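Local coordinates for protein COBE (Pseudomonas aeruginosa, PDB 2W6K) that takes part in cobalamin (vitamin B12) biosynthesis and belongs to the CbiG C-terminal family, at residues 78-88 / 98-109; 111-122 / 133-141. One frame throughout, in Å; residues are numbered along the deposited sequence.

Contact 1: residues 78-88 / 98-109; sequences VLHDYEPRLLS and GCSSVAEAAALA. With SO4 (sulfate ion), chain B.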
loop_
_atom_site.group_PDB
_atom_site.type_symbol
_atom_site.label_atom_id
_atom_site.label_comp_id
_atom_site.label_asym_id
_atom_site.label_seq_id
_atom_site.Cartn_x
_atom_site.Cartn_y
_atom_site.Cartn_z
ATOM N N VAL A 78 10.083 9.624 3.152
ATOM C CA VAL A 78 9.400 8.753 4.095
ATOM C C VAL A 78 9.508 7.282 3.678
ATOM O O VAL A 78 9.808 6.423 4.503
ATOM C CB VAL A 78 7.897 9.120 4.283
ATOM C CG1 VAL A 78 7.202 8.058 5.102
ATOM C CG2 VAL A 78 7.749 10.513 4.949
ATOM N N LEU A 79 9.240 7.005 2.406
ATOM C CA LEU A 79 9.314 5.636 1.860
ATOM C C LEU A 79 10.706 5.045 2.029
ATOM O O LEU A 79 10.855 3.862 2.319
ATOM C CB LEU A 79 8.900 5.620 0.381
ATOM C CG LEU A 79 7.450 6.095 0.105
ATOM C CD1 LEU A 79 6.950 5.549 -1.234
ATOM C CD2 LEU A 79 6.445 5.748 1.229
ATOM N N HIS A 80 11.727 5.887 1.884
ATOM C CA HIS A 80 13.117 5.450 2.041
ATOM C C HIS A 80 13.417 4.804 3.398
ATOM O O HIS A 80 14.253 3.883 3.480
ATOM C CB HIS A 80 14.068 6.615 1.799
ATOM C CG HIS A 80 15.497 6.263 2.048
ATOM N ND1 HIS A 80 16.220 5.471 1.189
ATOM C CD2 HIS A 80 16.328 6.566 3.073
ATOM C CE1 HIS A 80 17.441 5.302 1.667
ATOM N NE2 HIS A 80 17.532 5.955 2.811
ATOM N N ASP A 81 12.754 5.281 4.456
ATOM C CA ASP A 81 12.887 4.699 5.794
ATOM C C ASP A 81 12.637 3.179 5.826
ATOM O O ASP A 81 13.079 2.502 6.756
ATOM C CB ASP A 81 11.935 5.375 6.777
ATOM C CG ASP A 81 12.410 6.760 7.230
ATOM O OD1 ASP A 81 13.596 7.107 7.032
ATOM O OD2 ASP A 81 11.579 7.487 7.821
ATOM N N TYR A 82 11.942 2.657 4.811
ATOM C CA TYR A 82 11.482 1.253 4.794
ATOM C C TYR A 82 12.296 0.349 3.854
ATOM O O TYR A 82 12.048 -0.856 3.759
ATOM C CB TYR A 82 9.970 1.202 4.472
ATOM C CG TYR A 82 9.140 1.835 5.571
ATOM C CD1 TYR A 82 8.685 1.068 6.648
ATOM C CD2 TYR A 82 8.866 3.206 5.570
ATOM C CE1 TYR A 82 7.962 1.631 7.673
ATOM C CE2 TYR A 82 8.151 3.789 6.608
ATOM C CZ TYR A 82 7.690 2.989 7.647
ATOM O OH TYR A 82 6.962 3.519 8.690
ATOM N N GLU A 83 13.296 0.934 3.195
ATOM C CA GLU A 83 14.232 0.204 2.346
ATOM C C GLU A 83 14.706 -1.141 2.906
ATOM O O GLU A 83 14.692 -2.150 2.185
ATOM C CB GLU A 83 15.460 1.072 2.054
ATOM C CG GLU A 83 15.334 1.978 0.861
ATOM C CD GLU A 83 14.942 1.226 -0.401
ATOM O OE1 GLU A 83 13.972 1.655 -1.031
ATOM O OE2 GLU A 83 15.601 0.219 -0.742
ATOM N N PRO A 84 15.189 -1.157 4.171
ATOM C CA PRO A 84 15.726 -2.391 4.752
ATOM C C PRO A 84 14.698 -3.502 4.923
ATOM O O PRO A 84 15.075 -4.651 5.181
ATOM C CB PRO A 84 16.199 -1.949 6.151
ATOM C CG PRO A 84 16.374 -0.487 6.065
ATOM C CD PRO A 84 15.339 -0.010 5.099
ATOM N N ARG A 85 13.418 -3.154 4.786
ATOM C CA ARG A 85 12.340 -4.093 5.056
ATOM C C ARG A 85 11.636 -4.569 3.799
ATOM O O ARG A 85 10.790 -5.432 3.871
ATOM C CB ARG A 85 11.330 -3.481 6.019
ATOM C CG ARG A 85 11.894 -3.198 7.400
ATOM C CD ARG A 85 11.008 -2.240 8.151
ATOM N NE ARG A 85 9.766 -2.887 8.578
ATOM C CZ ARG A 85 8.785 -2.283 9.245
ATOM N NH1 ARG A 85 7.700 -2.966 9.582
ATOM N NH2 ARG A 85 8.882 -1.005 9.576
ATOM N N LEU A 86 12.005 -4.020 2.647
ATOM C CA LEU A 86 11.333 -4.377 1.400
ATOM C C LEU A 86 11.629 -5.793 0.944
ATOM O O LEU A 86 12.699 -6.356 1.225
ATOM C CB LEU A 86 11.690 -3.373 0.284
ATOM C CG LEU A 86 11.368 -1.927 0.679
ATOM C CD1 LEU A 86 11.683 -1.005 -0.496
ATOM C CD2 LEU A 86 9.936 -1.706 1.166
ATOM N N LEU A 87 10.686 -6.363 0.207
ATOM C CA LEU A 87 10.814 -7.747 -0.249
ATOM C C LEU A 87 11.122 -7.870 -1.746
ATOM O O LEU A 87 11.700 -8.880 -2.182
ATOM C CB LEU A 87 9.543 -8.555 0.100
ATOM C CG LEU A 87 9.063 -8.633 1.555
ATOM C CD1 LEU A 87 7.791 -9.517 1.727
ATOM C CD2 LEU A 87 10.208 -9.089 2.538
ATOM N N SER A 88 10.716 -6.886 -2.547
ATOM C CA SER A 88 10.725 -7.039 -4.009
ATOM C C SER A 88 11.242 -5.783 -4.709
ATOM O O SER A 88 10.455 -5.008 -5.257
ATOM C CB SER A 88 9.312 -7.351 -4.525
ATOM O OG SER A 88 8.638 -8.278 -3.698
ATOM N N GLY A 98 13.948 6.798 -6.095
ATOM C CA GLY A 98 14.907 6.602 -5.000
ATOM C C GLY A 98 14.496 5.494 -4.042
ATOM O O GLY A 98 15.257 5.117 -3.134
ATOM N N CYS A 99 13.288 4.966 -4.256
ATOM C CA CYS A 99 12.693 3.936 -3.394
ATOM C C CYS A 99 12.647 2.642 -4.193
ATOM O O CYS A 99 12.249 2.664 -5.363
ATOM C CB CYS A 99 11.272 4.370 -2.999
ATOM S SG CYS A 99 10.135 3.065 -2.432
ATOM N N SER A 100 13.029 1.520 -3.573
ATOM C CA SER A 100 13.135 0.233 -4.307
ATOM C C SER A 100 11.799 -0.443 -4.622
ATOM O O SER A 100 11.724 -1.328 -5.464
ATOM C CB SER A 100 14.031 -0.757 -3.548
ATOM O OG SER A 100 15.369 -0.254 -3.522
ATOM N N SER A 101 10.756 -0.084 -3.891
ATOM C CA SER A 101 9.412 -0.600 -4.215
ATOM C C SER A 101 8.405 0.347 -3.672
ATOM O O SER A 101 8.253 0.427 -2.452
ATOM C CB SER A 101 9.143 -2.001 -3.654
ATOM O OG SER A 101 7.774 -2.330 -3.905
ATOM N N VAL A 102 7.724 1.075 -4.555
ATOM C CA VAL A 102 6.713 2.032 -4.128
ATOM C C VAL A 102 5.583 1.299 -3.430
ATOM O O VAL A 102 5.110 1.755 -2.392
ATOM C CB VAL A 102 6.186 2.897 -5.305
ATOM C CG1 VAL A 102 4.914 3.645 -4.924
ATOM C CG2 VAL A 102 7.285 3.840 -5.761
ATOM N N ALA A 103 5.131 0.192 -4.013
ATOM C CA ALA A 103 3.965 -0.512 -3.427
ATOM C C ALA A 103 4.274 -1.007 -2.020
ATOM O O ALA A 103 3.482 -0.834 -1.090
ATOM C CB ALA A 103 3.553 -1.673 -4.317
ATOM N N GLU A 104 5.413 -1.672 -1.862
ATOM C CA GLU A 104 5.763 -2.253 -0.567
ATOM C C GLU A 104 6.060 -1.160 0.482
ATOM O O GLU A 104 5.538 -1.197 1.596
ATOM C CB GLU A 104 6.935 -3.213 -0.726
ATOM C CG GLU A 104 6.530 -4.416 -1.524
ATOM C CD GLU A 104 7.614 -5.467 -1.705
ATOM O OE1 GLU A 104 8.770 -5.201 -1.351
ATOM O OE2 GLU A 104 7.270 -6.555 -2.245
ATOM N N ALA A 105 6.857 -0.176 0.096
ATOM C CA ALA A 105 7.221 0.908 1.033
ATOM C C ALA A 105 6.038 1.755 1.413
ATOM O O ALA A 105 5.917 2.108 2.578
ATOM C CB ALA A 105 8.343 1.781 0.472
ATOM N N ALA A 106 5.145 2.049 0.458
ATOM C CA ALA A 106 3.989 2.926 0.761
ATOM C C ALA A 106 2.995 2.204 1.682
ATOM O O ALA A 106 2.422 2.811 2.605
ATOM C CB ALA A 106 3.307 3.434 -0.503
ATOM N N ALA A 107 2.837 0.907 1.461
ATOM C CA ALA A 107 1.958 0.099 2.306
ATOM C C ALA A 107 2.440 0.114 3.765
ATOM O O ALA A 107 1.657 0.414 4.675
ATOM C CB ALA A 107 1.826 -1.336 1.756
ATOM N N LEU A 108 3.721 -0.194 3.981
ATOM C CA LEU A 108 4.285 -0.214 5.311
ATOM C C LEU A 108 4.187 1.172 5.954
ATOM O O LEU A 108 3.750 1.292 7.109
ATOM C CB LEU A 108 5.740 -0.666 5.241
ATOM C CG LEU A 108 5.950 -2.160 5.009
ATOM C CD1 LEU A 108 7.422 -2.393 4.705
ATOM C CD2 LEU A 108 5.488 -2.941 6.254
ATOM N N ALA A 109 4.618 2.199 5.217
ATOM C CA ALA A 109 4.665 3.589 5.725
ATOM C C ALA A 109 3.325 4.088 6.205
ATOM O O ALA A 109 3.219 4.593 7.334
ATOM C CB ALA A 109 5.271 4.538 4.681
HETATM S S SO4 B . 6.804 -0.871 -7.339
HETATM O O1 SO4 B . 6.668 -1.301 -8.768
HETATM O O2 SO4 B . 7.643 0.317 -7.272
HETATM O O3 SO4 B . 7.435 -1.955 -6.615
HETATM O O4 SO4 B . 5.494 -0.588 -6.827
#
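The capped N-terminus of helix 102-115 is bound here by the loop that follows helix 76-80, with Glu83 and Glu104 reaching across in opposite directions. Glu83 bends at chi2 (-54°) and grips Ser100 twice. Its OE1 takes Ser100 N at 2.7 Å and its OE2 takes Ser100 OG at 2.8 Å, both on the syn side of the carboxylate. Glu104 stays extended beyond CG and binds the loop at Leu87 and Ser88. Its OE1 accepts from Leu87 N at 2.7 Å and also from Ser88 N. Its OE2 accepts from Ser88 OG at 2.6 Å and from Lys125 N, so this buried carboxylate is held by four bonds. Ser101 is the N-cap, and its OG accepts from Glu104 N. The same hydroxyl donates to O3 of a sulfate, probably from the crystallisation liquor. Val102 N and Ala103 N also bind that ion, and Lys125 NZ bonds it as well. Along the flank of this helix, which packs on the mixed sheet, the contacts are apolar. Leu79 is a knob in the hole formed by Val102, Ala105, Ala106 and Ala109, with CD2 3.8 Å from Ala109 CB. The Tyr82 ring lies with one face over the backbone at Leu108 and Ala109, and Ala109 N sits above its centre. Its hydroxyl bonds to Glu112. Leu86 CD2 packs against Ala105 CB at 3.9 Å.

Contact 2: residues 111-122 / 133-141; sequences AERLGGGRADLL and IALARLLTE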
loop_
_atom_site.group_PDB
_atom_site.type_symbol
_atom_site.label_atom_id
_atom_site.label_comp_id
_atom_site.label_asym_id
_atom_site.label_seq_id
_atom_site.Cartn_x
_atom_site.Cartn_y
_atom_site.Cartn_z
ATOM N N ALA A 111 0.615 2.248 6.911
ATOM C CA ALA A 111 0.063 1.414 7.992
ATOM C C ALA A 111 0.621 1.863 9.339
ATOM O O ALA A 111 -0.123 1.988 10.316
ATOM C CB ALA A 111 0.370 -0.060 7.758
ATOM N N GLU A 112 1.915 2.144 9.370
ATOM C CA GLU A 112 2.581 2.528 10.641
ATOM C C GLU A 112 2.166 3.909 11.104
ATOM O O GLU A 112 2.065 4.142 12.314
ATOM C CB GLU A 112 4.106 2.407 10.537
ATOM C CG GLU A 112 4.544 0.969 10.317
ATOM C CD GLU A 112 6.015 0.713 10.596
ATOM O OE1 GLU A 112 6.792 1.684 10.598
ATOM O OE2 GLU A 112 6.366 -0.479 10.773
ATOM N N ARG A 113 1.935 4.826 10.157
ATOM C CA ARG A 113 1.460 6.178 10.474
ATOM C C ARG A 113 0.045 6.268 10.987
ATOM O O ARG A 113 -0.213 7.030 11.936
ATOM C CB ARG A 113 1.646 7.130 9.284
ATOM C CG ARG A 113 3.052 7.547 9.220
ATOM C CD ARG A 113 3.547 8.040 7.900
ATOM N NE ARG A 113 4.943 8.367 8.129
ATOM C CZ ARG A 113 5.918 7.471 8.254
ATOM N NH1 ARG A 113 7.147 7.886 8.506
ATOM N NH2 ARG A 113 5.675 6.163 8.127
ATOM N N LEU A 114 -0.872 5.531 10.357
ATOM C CA LEU A 114 -2.243 5.450 10.838
ATOM C C LEU A 114 -2.334 4.633 12.114
ATOM O O LEU A 114 -3.153 4.958 12.991
ATOM C CB LEU A 114 -3.189 4.867 9.769
ATOM C CG LEU A 114 -3.341 5.693 8.495
ATOM C CD1 LEU A 114 -4.107 4.889 7.406
ATOM C CD2 LEU A 114 -3.977 7.078 8.750
ATOM N N GLY A 115 -1.521 3.579 12.217
ATOM C CA GLY A 115 -1.635 2.600 13.316
ATOM C C GLY A 115 -0.804 2.863 14.549
ATOM O O GLY A 115 -1.189 2.449 15.650
ATOM N N GLY A 116 0.317 3.557 14.375
ATOM C CA GLY A 116 1.160 3.977 15.499
ATOM C C GLY A 116 1.982 2.858 16.095
ATOM O O GLY A 116 2.363 2.905 17.284
ATOM N N GLY A 117 2.259 1.843 15.279
ATOM C CA GLY A 117 3.103 0.735 15.696
ATOM C C GLY A 117 3.625 0.044 14.454
ATOM O O GLY A 117 3.360 0.495 13.328
ATOM N N ARG A 118 4.307 -1.075 14.658
ATOM C CA ARG A 118 4.962 -1.806 13.574
ATOM C C ARG A 118 3.955 -2.454 12.644
ATOM O O ARG A 118 2.968 -3.042 13.083
ATOM C CB ARG A 118 5.880 -2.879 14.179
ATOM C CG ARG A 118 6.356 -3.958 13.227
ATOM C CD ARG A 118 7.634 -4.561 13.768
ATOM N NE ARG A 118 8.793 -3.766 13.363
ATOM C CZ ARG A 118 9.713 -4.177 12.497
ATOM N NH1 ARG A 118 9.625 -5.383 11.951
ATOM N NH2 ARG A 118 10.733 -3.382 12.187
ATOM N N ALA A 119 4.206 -2.323 11.345
ATOM C CA ALA A 119 3.415 -3.043 10.364
ATOM C C ALA A 119 4.285 -4.093 9.643
ATOM O O ALA A 119 5.526 -4.020 9.677
ATOM C CB ALA A 119 2.781 -2.069 9.370
ATOM N N ASP A 120 3.623 -5.071 9.035
ATOM C CA ASP A 120 4.298 -6.132 8.284
ATOM C C ASP A 120 3.614 -6.277 6.933
ATOM O O ASP A 120 2.383 -6.157 6.815
ATOM C CB ASP A 120 4.223 -7.462 9.061
ATOM C CG ASP A 120 5.364 -7.647 10.059
ATOM O OD1 ASP A 120 6.253 -6.774 10.189
ATOM O OD2 ASP A 120 5.376 -8.709 10.715
ATOM N N LEU A 121 4.394 -6.566 5.901
ATOM C CA LEU A 121 3.782 -6.925 4.644
ATOM C C LEU A 121 3.189 -8.312 4.741
ATOM O O LEU A 121 3.773 -9.191 5.366
ATOM C CB LEU A 121 4.839 -6.914 3.555
ATOM C CG LEU A 121 5.380 -5.520 3.211
ATOM C CD1 LEU A 121 6.736 -5.607 2.516
ATOM C CD2 LEU A 121 4.363 -4.810 2.333
ATOM N N LEU A 122 2.041 -8.505 4.105
ATOM C CA LEU A 122 1.384 -9.836 4.055
ATOM C C LEU A 122 2.162 -10.796 3.181
ATOM O O LEU A 122 2.117 -12.034 3.360
ATOM C CB LEU A 122 -0.043 -9.669 3.534
ATOM C CG LEU A 122 -1.046 -9.253 4.607
ATOM C CD1 LEU A 122 -0.816 -7.852 5.085
ATOM C CD2 LEU A 122 -2.413 -9.410 3.982
ATOM N N ILE A 133 1.021 -4.152 -6.594
ATOM C CA ILE A 133 0.252 -3.886 -5.378
ATOM C C ILE A 133 0.799 -4.709 -4.207
ATOM O O ILE A 133 1.138 -5.898 -4.350
ATOM C CB ILE A 133 -1.270 -4.124 -5.598
ATOM C CG1 ILE A 133 -1.779 -3.172 -6.706
ATOM C CG2 ILE A 133 -2.041 -3.933 -4.285
ATOM C CD1 ILE A 133 -3.268 -3.083 -6.894
ATOM N N ALA A 134 0.947 -4.071 -3.048
ATOM C CA ALA A 134 1.355 -4.808 -1.845
ATOM C C ALA A 134 0.384 -4.525 -0.710
ATOM O O ALA A 134 -0.244 -3.480 -0.673
ATOM C CB ALA A 134 2.765 -4.436 -1.420
ATOM N N LEU A 135 0.333 -5.435 0.234
ATOM C CA LEU A 135 -0.591 -5.290 1.377
ATOM C C LEU A 135 0.180 -5.284 2.677
ATOM O O LEU A 135 1.089 -6.081 2.866
ATOM C CB LEU A 135 -1.631 -6.428 1.386
ATOM C CG LEU A 135 -2.452 -6.642 0.105
ATOM C CD1 LEU A 135 -3.309 -7.914 0.281
ATOM C CD2 LEU A 135 -3.317 -5.417 -0.147
ATOM N N ALA A 136 -0.185 -4.378 3.576
ATOM C CA ALA A 136 0.447 -4.344 4.890
ATOM C C ALA A 136 -0.620 -4.324 5.961
ATOM O O ALA A 136 -1.694 -3.744 5.790
ATOM C CB ALA A 136 1.382 -3.122 5.037
ATOM N N ARG A 137 -0.309 -4.970 7.081
ATOM C CA ARG A 137 -1.225 -5.058 8.209
ATOM C C ARG A 137 -0.527 -4.700 9.519
ATOM O O ARG A 137 0.639 -5.034 9.730
ATOM C CB ARG A 137 -1.828 -6.460 8.301
ATOM C CG ARG A 137 -0.827 -7.582 8.080
ATOM C CD ARG A 137 -1.026 -8.705 9.085
ATOM N NE ARG A 137 0.170 -9.531 9.226
ATOM C CZ ARG A 137 0.249 -10.803 8.848
ATOM N NH1 ARG A 137 -0.801 -11.401 8.304
ATOM N NH2 ARG A 137 1.378 -11.477 9.014
ATOM N N LEU A 138 -1.258 -4.018 10.392
ATOM C CA LEU A 138 -0.767 -3.624 11.684
ATOM C C LEU A 138 -0.586 -4.893 12.504
ATOM O O LEU A 138 -1.544 -5.643 12.746
ATOM C CB LEU A 138 -1.758 -2.666 12.332
ATOM C CG LEU A 138 -1.223 -1.782 13.452
ATOM C CD1 LEU A 138 -0.110 -0.828 12.965
ATOM C CD2 LEU A 138 -2.373 -1.025 14.060
ATOM N N LEU A 139 0.666 -5.128 12.872
ATOM C CA LEU A 139 1.145 -6.345 13.515
ATOM C C LEU A 139 0.931 -6.271 15.017
ATOM O O LEU A 139 1.726 -5.625 15.711
ATOM C CB LEU A 139 2.650 -6.444 13.253
ATOM C CG LEU A 139 3.459 -7.720 13.046
ATOM C CD1 LEU A 139 4.869 -7.466 13.562
ATOM C CD2 LEU A 139 2.868 -8.965 13.702
ATOM N N THR A 140 -0.120 -6.917 15.512
ATOM C CA THR A 140 -0.402 -6.938 16.942
ATOM C C THR A 140 0.796 -7.449 17.734
ATOM O O THR A 140 1.472 -6.681 18.419
ATOM C CB THR A 140 -1.628 -7.815 17.261
ATOM O OG1 THR A 140 -2.688 -7.512 16.345
ATOM C CG2 THR A 140 -2.105 -7.564 18.684
ATOM N N GLU A 141 1.054 -8.749 17.636
ATOM C CA GLU A 141 -0.003 -9.748 17.713
ATOM C C GLU A 141 0.186 -10.662 18.920
ATOM O O GLU A 141 0.344 -11.874 18.775
ATOM C CB GLU A 141 -0.053 -10.578 16.429
ATOM C CG GLU A 141 -0.162 -9.750 15.158
ATOM C CD GLU A 141 -1.323 -10.178 14.283
ATOM O OE1 GLU A 141 -1.373 -11.366 13.897
ATOM O OE2 GLU A 141 -2.186 -9.328 13.979
HETATM O O HOH W 1 1.281 -3.175 15.764
#
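A beta hairpin joins strands 119-127 and 131-138, and this contact takes its open end together with the end of helix 102-115. Strand 119-127 is an outermost strand of the mixed sheet. Asp120 and Arg137 form an antiparallel hydrogen-bonded pair: Asp120 N donates to Arg137 O at 3.1 Å, and Arg137 N returns to Asp120 O at 3.0 Å. Ala119 with Leu138 and Leu121 with Ala136 are the non-hydrogen-bonded pairs on either side. Leu122 N to Leu135 O and Leu139 N to Arg118 O carry the bonding on in both directions. A water also donates to Arg118 O. The face bearing Ala119, Leu121, Ala136 and Leu138 looks to the helix. There Ala111 CB meets Ala136 CB at 4.2 Å. Leu138 has CG anti to its backbone N (chi1 -160°), which carries both methyl groups directly against the backbone of Gly115. Leu138 CD1 is 3.8 Å from Gly115 CA. Leu121 CD2 packs on Ala134 CB. The other face carries Asp120 and Arg137, and Leu122 CD2 lies 4.0 Å from Leu135 CB. Arg118 and Leu139 run side by side, with CG of the first 3.8 Å from CD1 of the second. Ala119 N donates to Glu112 OE2 on its anti lone pair. The backbone bonds thus fix the strand register, while the apolar contacts seat the helix end, and Glu112 ties that end to the start of the strand.

Both contacts use helix 102-115 and both are partly buried, but they hold different ends of it. Contact 1 grips the N-terminal end and the side that faces the loop after helix 76-80. Contact 2 takes the C-terminal end and sets it on the hairpin strands. In contact 1 the polar work is done largely by glutamate side chains binding a loop and a serine, beside an alanine-lined apolar patch. In contact 2 main-chain pairing dominates, and leucine and alanine fill in around it. Glu112 links them: it belongs to contact 2, yet it forms a salt bridge with Arg85 of contact 1.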